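Side-chain contacts in PLP-Dependent L-Arginine Hydroxylase MppP (PDB 6C9B), which acts as a pyridoxal-phosphate-dependent L-arginine oxidase and here holds the hydroxylated keto-acid product in its active site: residues W14-L17 with A18-S21; L48-E51 with S52-R55. One frame throughout, in Å; residues are numbered along the deposited sequence.

Contact 1: residues W14-L17 with A18-S21; sequences WEYL and ALNS. With EGV ((4S)-5-carbamimidamido-4-hydroxy-2-oxopentanoic acid), chain F.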
ATOM      1  N   TRP B  14      -9.781  14.373  -8.129  1.00 33.07           N
ATOM      2  CA  TRP B  14      -9.385  15.744  -8.467  1.00 32.05           C
ATOM      3  C   TRP B  14      -7.873  15.900  -8.444  1.00 36.20           C
ATOM      4  O   TRP B  14      -7.308  16.671  -9.233  1.00 34.51           O
ATOM      5  CB  TRP B  14      -9.995  16.744  -7.489  1.00 35.02           C
ATOM      6  CG  TRP B  14     -11.446  16.983  -7.660  1.00 39.72           C
ATOM      7  CD1 TRP B  14     -12.462  16.466  -6.902  1.00 43.20           C
ATOM      8  CD2 TRP B  14     -12.062  17.828  -8.637  1.00 40.19           C
ATOM      9  NE1 TRP B  14     -13.672  16.934  -7.357  1.00 49.20           N
ATOM     10  CE2 TRP B  14     -13.455  17.770  -8.422  1.00 49.87           C
ATOM     11  CE3 TRP B  14     -11.571  18.625  -9.674  1.00 42.18           C
ATOM     12  CZ2 TRP B  14     -14.361  18.479  -9.210  1.00 43.99           C
ATOM     13  CZ3 TRP B  14     -12.471  19.326 -10.454  1.00 47.77           C
ATOM     14  CH2 TRP B  14     -13.850  19.249 -10.219  1.00 48.55           C
ATOM     15  N   GLU B  15      -7.200  15.191  -7.533  1.00 30.25           N
ATOM     16  CA  GLU B  15      -5.752  15.319  -7.431  1.00 42.49           C
ATOM     17  C   GLU B  15      -5.031  14.644  -8.598  1.00 48.93           C
ATOM     18  O   GLU B  15      -3.941  15.083  -8.961  1.00 32.50           O
ATOM     19  CB  GLU B  15      -5.267  14.766  -6.088  1.00 36.89           C
ATOM     20  CG  GLU B  15      -5.813  15.580  -4.898  1.00 32.15           C
ATOM     21  CD  GLU B  15      -5.427  15.030  -3.524  1.00 37.38           C
ATOM     22  OE1 GLU B  15      -4.950  13.888  -3.417  1.00 33.96           O
ATOM     23  OE2 GLU B  15      -5.585  15.767  -2.537  1.00 32.27           O
ATOM     24  N   TYR B  16      -5.604  13.591  -9.205  1.00 39.08           N
ATOM     25  CA  TYR B  16      -4.958  12.976 -10.368  1.00 40.94           C
ATOM     26  C   TYR B  16      -4.728  14.000 -11.469  1.00 40.20           C
ATOM     27  O   TYR B  16      -3.733  13.927 -12.208  1.00 36.07           O
ATOM     28  CB  TYR B  16      -5.807  11.822 -10.931  1.00 34.42           C
ATOM     29  CG  TYR B  16      -5.907  10.614 -10.029  1.00 48.22           C
ATOM     30  CD1 TYR B  16      -4.817  10.197  -9.287  1.00 37.89           C
ATOM     31  CD2 TYR B  16      -7.093   9.890  -9.922  1.00 49.90           C
ATOM     32  CE1 TYR B  16      -4.889   9.089  -8.451  1.00 41.11           C
ATOM     33  CE2 TYR B  16      -7.185   8.780  -9.078  1.00 43.40           C
ATOM     34  CZ  TYR B  16      -6.078   8.388  -8.339  1.00 43.30           C
ATOM     35  OH  TYR B  16      -6.138   7.300  -7.483  1.00 31.26           O
ATOM     36  N   LEU B  17      -5.664  14.939 -11.618  1.00 36.27           N
ATOM     37  CA  LEU B  17      -5.629  15.886 -12.726  1.00 51.26           C
ATOM     38  C   LEU B  17      -4.431  16.817 -12.636  1.00 51.24           C
ATOM     39  O   LEU B  17      -4.023  17.396 -13.656  1.00 37.19           O
ATOM     40  CB  LEU B  17      -6.919  16.709 -12.739  1.00 42.71           C
ATOM     41  CG  LEU B  17      -8.240  15.948 -12.887  1.00 41.99           C
ATOM     42  CD1 LEU B  17      -9.405  16.886 -12.615  1.00 50.08           C
ATOM     43  CD2 LEU B  17      -8.360  15.334 -14.264  1.00 43.18           C
ATOM     44  N   ALA B  18      -3.860  16.959 -11.440  1.00 42.34           N
ATOM     45  CA  ALA B  18      -2.783  17.908 -11.176  1.00 57.17           C
ATOM     46  C   ALA B  18      -1.395  17.282 -11.172  1.00 50.78           C
ATOM     47  O   ALA B  18      -0.408  18.015 -11.275  1.00 42.00           O
ATOM     48  CB  ALA B  18      -2.999  18.588  -9.814  1.00 54.36           C
ATOM     49  N   LEU B  19      -1.296  15.952 -11.074  1.00 33.88           N
ATOM     50  CA  LEU B  19      -0.033  15.303 -10.719  1.00 38.38           C
ATOM     51  C   LEU B  19       1.095  15.634 -11.679  1.00 48.96           C
ATOM     52  O   LEU B  19       2.268  15.586 -11.291  1.00 70.29           O
ATOM     53  CB  LEU B  19      -0.208  13.790 -10.683  1.00 36.48           C
ATOM     54  CG  LEU B  19      -0.711  13.150  -9.400  1.00 54.53           C
ATOM     55  CD1 LEU B  19      -0.734  11.643  -9.606  1.00 46.17           C
ATOM     56  CD2 LEU B  19       0.168  13.527  -8.220  1.00 54.35           C
ATOM     57  N   ASN B  20       0.773  15.918 -12.940  1.00 44.71           N
ATOM     58  CA  ASN B  20       1.788  16.093 -13.969  1.00 50.94           C
ATOM     59  C   ASN B  20       1.917  17.544 -14.412  1.00 53.36           C
ATOM     60  O   ASN B  20       2.578  17.826 -15.419  1.00 40.02           O
ATOM     61  CB  ASN B  20       1.469  15.170 -15.144  1.00 50.68           C
ATOM     62  CG  ASN B  20       1.416  13.722 -14.711  1.00 58.40           C
ATOM     63  OD1 ASN B  20       2.449  13.132 -14.409  1.00 39.57           O
ATOM     64  ND2 ASN B  20       0.215  13.161 -14.619  1.00 59.58           N
ATOM     65  N   SER B  21       1.338  18.467 -13.649  1.00 47.66           N
ATOM     66  CA  SER B  21       1.328  19.885 -13.973  1.00 63.25           C
ATOM     67  C   SER B  21       2.361  20.633 -13.140  1.00 57.28           C
ATOM     68  O   SER B  21       2.619  20.297 -11.981  1.00 53.30           O
ATOM     69  CB  SER B  21      -0.063  20.482 -13.734  1.00 68.60           C
ATOM     70  OG  SER B  21       0.013  21.887 -13.546  1.00 80.69           O
TER
HETATM   71  C10 EGV F 401      -4.366  15.333   0.643  1.00 27.52           C
HETATM   72  C02 EGV F 401      -3.915  10.738  -1.401  1.00 47.89           C
HETATM   73  C03 EGV F 401      -5.564   8.907  -0.991  1.00 40.87           C
HETATM   74  C06 EGV F 401      -3.812  11.557  -0.129  1.00 51.92           C
HETATM   75  C07 EGV F 401      -4.452  12.933  -0.419  1.00 55.20           C
HETATM   76  C09 EGV F 401      -4.571  13.838   0.835  1.00 57.43           C
HETATM   77  N01 EGV F 401      -5.236  10.158  -1.596  1.00 39.76           N
HETATM   78  N04 EGV F 401      -6.847   8.341  -1.192  1.00 49.30           N
HETATM   79  N05 EGV F 401      -4.689   8.299  -0.218  1.00 25.84           N
HETATM   80  O08 EGV F 401      -2.496  11.722   0.212  1.00 51.78           O
HETATM   81  O11 EGV F 401      -4.300  16.008   1.653  1.00 19.59           O
HETATM   82  O12 EGV F 401      -4.266  15.847  -0.487  1.00 33.13           O
HETATM   83  O13 EGV F 401      -4.820  13.395   1.952  1.00 49.11           O
HETATM   84  O   HOH W   1      -2.318  14.416 -14.714  1.00 49.73           O
HETATM   85  O   HOH W   2      -1.564  17.154 -14.485  1.00 37.38           O
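The ring of Tyr-16 presents an edge to Leu-19, whose methyl CD1 lies near the ring plane, 4.3 Å from Tyr-16 CD1. This loose apolar touch leaves the phenol pointing elsewhere: its OH bonds to the backbone O of Leu-251 of the second subunit, so tyrosine offers an apolar ring to its own chain and a polar end to the dimer partner. Past Tyr-16 the helix gives way to a turn. Ala-18 N donates to Glu-15 O at 3.1 Å, approaching from above the carbonyl plane, 60° out of it, while Leu-19 N makes a weak bond to Tyr-16 O. The small methyl of Ala-18 sits 3.7 Å from Glu-15 O, fitting a buried spot against Phe-332. A type I beta turn, Ala-18 to Ser-21, then leads the chain from helix 11-16 toward strand 23-24 in this aminotransferase-family protein. Two waters bridge the turn: one donates to Tyr-16 O and accepts from Asn-20 ND2 at 2.8 Å, the other donates to Leu-17 O and accepts from Asn-20 N. An amide suits Asn-20, since its OD1 accepts from Gln-58 N of the second subunit. Glu-15 leads the other way, into the product pocket. With CG anti to its own carbonyl carbon (chi1 -64°) and the chain extended beyond, it brings OE2 to 2.4 Å from O12 of EGV, so close that one of the two acid groups probably holds a proton. A glutamate has the length to carry a carboxylate from the helix to the product, which is hydrogen-bonded by Thr-12, Gly-28, His-29 and Arg-352.

Contact 2: residues L48-E51 with S52-R55; sequences LWAE and SEQR
Residues 48-51 and 52-55 form the last turns of helix 45-54, where Ser-52 N and Glu-53 N bond back four residues to Leu-48 O and Trp-49 O, and Glu-51 O takes both Gln-54 N and Arg-55 N as Arg-55 leaves helical geometry. The hydroxyl of Ser-52 adds a second donor to Leu-48 O at 2.9 Å. A chi1 of -64° sets OG beside the backbone N, within reach of the same oxygen, which it meets from the opposite face to the N-H. Serine thus spends its polar atom on the helix itself and stays compact enough for a buried position. One turn along, Glu-51 and Arg-55 run side by side, their methylenes touching with CG of Glu-51 3.5 Å from CD of Arg-55. The bend at chi3 of Arg-55 (70°) brings NH1 to 2.8 Å from Glu-51 OE2 in a salt bridge. Carboxylate and guanidinium are nearly coplanar, 18° apart, and the oxygen lies at the guanidinium edge. Trp-49 and Glu-53 meet differently: the carboxylate stands steeply to the indole at its edge, and NE1 donates a weak bond of 3.3 Å to Glu-53 OE2. A water reinforces the pair, accepting from NE1 and donating to OE2 at 2.6 Å. Gln-54, exposed, lays CG 3.1 Å from Ala-50 O, and its polar amide suits that side of the helix. Trp-49 and Ser-52 also pack on Leu-226 of the second subunit. Within the chain, Leu-48, Trp-49 and Ser-52 lie on the start of helix 256-291, Glu-51 OE2 also bridges to Arg-263 of that helix, and Arg-55 NH2 bridges to Glu-63 of helix 57-71.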
ATOM      1  N   LEU B  48      22.722   3.674   2.843  1.00 26.98           N
ATOM      2  CA  LEU B  48      21.525   3.202   3.519  1.00 26.73           C
ATOM      3  C   LEU B  48      21.026   1.895   2.919  1.00 24.95           C
ATOM      4  O   LEU B  48      20.487   1.044   3.639  1.00 25.88           O
ATOM      5  CB  LEU B  48      20.436   4.269   3.446  1.00 26.45           C
ATOM      6  CG  LEU B  48      20.752   5.592   4.158  1.00 31.71           C
ATOM      7  CD1 LEU B  48      19.678   6.614   3.843  1.00 38.04           C
ATOM      8  CD2 LEU B  48      20.837   5.396   5.664  1.00 28.65           C
ATOM      9  N   TRP B  49      21.182   1.722   1.602  1.00 22.47           N
ATOM     10  CA  TRP B  49      20.811   0.453   0.972  1.00 23.35           C
ATOM     11  C   TRP B  49      21.651  -0.692   1.529  1.00 24.13           C
ATOM     12  O   TRP B  49      21.127  -1.729   1.957  1.00 26.51           O
ATOM     13  CB  TRP B  49      20.985   0.556  -0.540  1.00 21.83           C
ATOM     14  CG  TRP B  49      20.409  -0.628  -1.291  1.00 25.01           C
ATOM     15  CD1 TRP B  49      20.887  -1.905  -1.271  1.00 25.22           C
ATOM     16  CD2 TRP B  49      19.261  -0.647  -2.156  1.00 21.49           C
ATOM     17  NE1 TRP B  49      20.120  -2.712  -2.061  1.00 23.67           N
ATOM     18  CE2 TRP B  49      19.104  -1.972  -2.606  1.00 20.85           C
ATOM     19  CE3 TRP B  49      18.348   0.318  -2.590  1.00 21.99           C
ATOM     20  CZ2 TRP B  49      18.079  -2.353  -3.475  1.00 22.63           C
ATOM     21  CZ3 TRP B  49      17.316  -0.076  -3.439  1.00 23.27           C
ATOM     22  CH2 TRP B  49      17.204  -1.387  -3.880  1.00 22.28           C
ATOM     23  N   ALA B  50      22.968  -0.507   1.552  1.00 26.13           N
ATOM     24  CA  ALA B  50      23.848  -1.521   2.116  1.00 25.36           C
ATOM     25  C   ALA B  50      23.514  -1.807   3.575  1.00 30.14           C
ATOM     26  O   ALA B  50      23.523  -2.970   4.000  1.00 31.75           O
ATOM     27  CB  ALA B  50      25.299  -1.064   1.964  1.00 27.64           C
ATOM     28  N   GLU B  51      23.228  -0.763   4.365  1.00 25.83           N
ATOM     29  CA  GLU B  51      22.810  -0.972   5.751  1.00 25.49           C
ATOM     30  C   GLU B  51      21.552  -1.842   5.819  1.00 23.75           C
ATOM     31  O   GLU B  51      21.467  -2.786   6.617  1.00 26.51           O
ATOM     32  CB  GLU B  51      22.552   0.370   6.446  1.00 30.01           C
ATOM     33  CG  GLU B  51      22.127   0.203   7.914  1.00 37.40           C
ATOM     34  CD  GLU B  51      21.649   1.480   8.578  1.00 38.14           C
ATOM     35  OE1 GLU B  51      21.748   2.566   7.970  1.00 31.68           O
ATOM     36  OE2 GLU B  51      21.143   1.383   9.717  1.00 33.02           O
ATOM     37  N   SER B  52      20.570  -1.529   4.973  1.00 24.93           N
ATOM     38  CA  SER B  52      19.316  -2.277   4.926  1.00 25.72           C
ATOM     39  C   SER B  52      19.501  -3.734   4.495  1.00 27.95           C
ATOM     40  O   SER B  52      18.714  -4.601   4.899  1.00 31.66           O
ATOM     41  CB  SER B  52      18.361  -1.575   3.970  1.00 27.59           C
ATOM     42  OG  SER B  52      18.040  -0.293   4.450  1.00 27.88           O
ATOM     43  N   GLU B  53      20.503  -4.019   3.663  1.00 27.98           N
ATOM     44  CA  GLU B  53      20.823  -5.400   3.321  1.00 31.06           C
ATOM     45  C   GLU B  53      21.471  -6.145   4.478  1.00 31.94           C
ATOM     46  O   GLU B  53      21.387  -7.372   4.549  1.00 41.71           O
ATOM     47  CB  GLU B  53      21.781  -5.438   2.128  1.00 34.65           C
ATOM     48  CG  GLU B  53      21.141  -5.161   0.775  1.00 33.15           C
ATOM     49  CD  GLU B  53      22.180  -5.039  -0.333  1.00 34.52           C
ATOM     50  OE1 GLU B  53      23.284  -4.540  -0.055  1.00 31.69           O
ATOM     51  OE2 GLU B  53      21.893  -5.434  -1.471  1.00 36.70           O
ATOM     52  N   GLN B  54      22.154  -5.437   5.361  1.00 31.06           N
ATOM     53  CA  GLN B  54      23.038  -6.076   6.320  1.00 29.65           C
ATOM     54  C   GLN B  54      22.468  -6.172   7.726  1.00 38.32           C
ATOM     55  O   GLN B  54      22.931  -7.014   8.502  1.00 51.57           O
ATOM     56  CB  GLN B  54      24.366  -5.315   6.376  1.00 33.91           C
ATOM     57  CG  GLN B  54      25.172  -5.386   5.074  1.00 47.57           C
ATOM     58  CD  GLN B  54      26.297  -4.361   5.008  1.00 65.93           C
ATOM     59  OE1 GLN B  54      26.537  -3.618   5.962  1.00 73.14           O
ATOM     60  NE2 GLN B  54      26.985  -4.309   3.871  1.00 66.90           N
ATOM     61  N   ARG B  55      21.510  -5.334   8.090  1.00 34.31           N
ATOM     62  CA  ARG B  55      20.995  -5.341   9.443  1.00 28.63           C
ATOM     63  C   ARG B  55      19.610  -5.964   9.493  1.00 26.80           C
ATOM     64  O   ARG B  55      18.875  -5.954   8.498  1.00 30.07           O
ATOM     65  CB  ARG B  55      20.921  -3.921  10.011  1.00 31.62           C
ATOM     66  CG  ARG B  55      22.256  -3.231  10.150  1.00 33.67           C
ATOM     67  CD  ARG B  55      22.083  -1.855  10.759  1.00 37.70           C
ATOM     68  NE  ARG B  55      21.690  -1.948  12.160  1.00 34.69           N
ATOM     69  CZ  ARG B  55      21.043  -0.997  12.819  1.00 34.10           C
ATOM     70  NH1 ARG B  55      20.699   0.130  12.211  1.00 30.32           N
ATOM     71  NH2 ARG B  55      20.742  -1.172  14.095  1.00 34.99           N
TER
HETATM   72  O   HOH W   3      19.409  -5.887  -2.032  1.00 34.00           O

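From the N terminus the chain meets contact 1 first and contact 2 about thirty residues later. Each is a continuous run of residues, so neither closes a long loop, and they follow in series without nesting or crossing. Contact 1 turns the chain from helix 11-16 toward strand 23-24, which lies at one edge of the five-stranded mixed sheet beside 331-335, and thereby joins the product pocket to that sheet. After helix 36-43, contact 2 forms the C-terminal part of helix 45-54, linking it with helices 57-71 and 256-291. Their centres are 35 Å apart and their nearest atoms about 22 Å, yet both touch the second subunit.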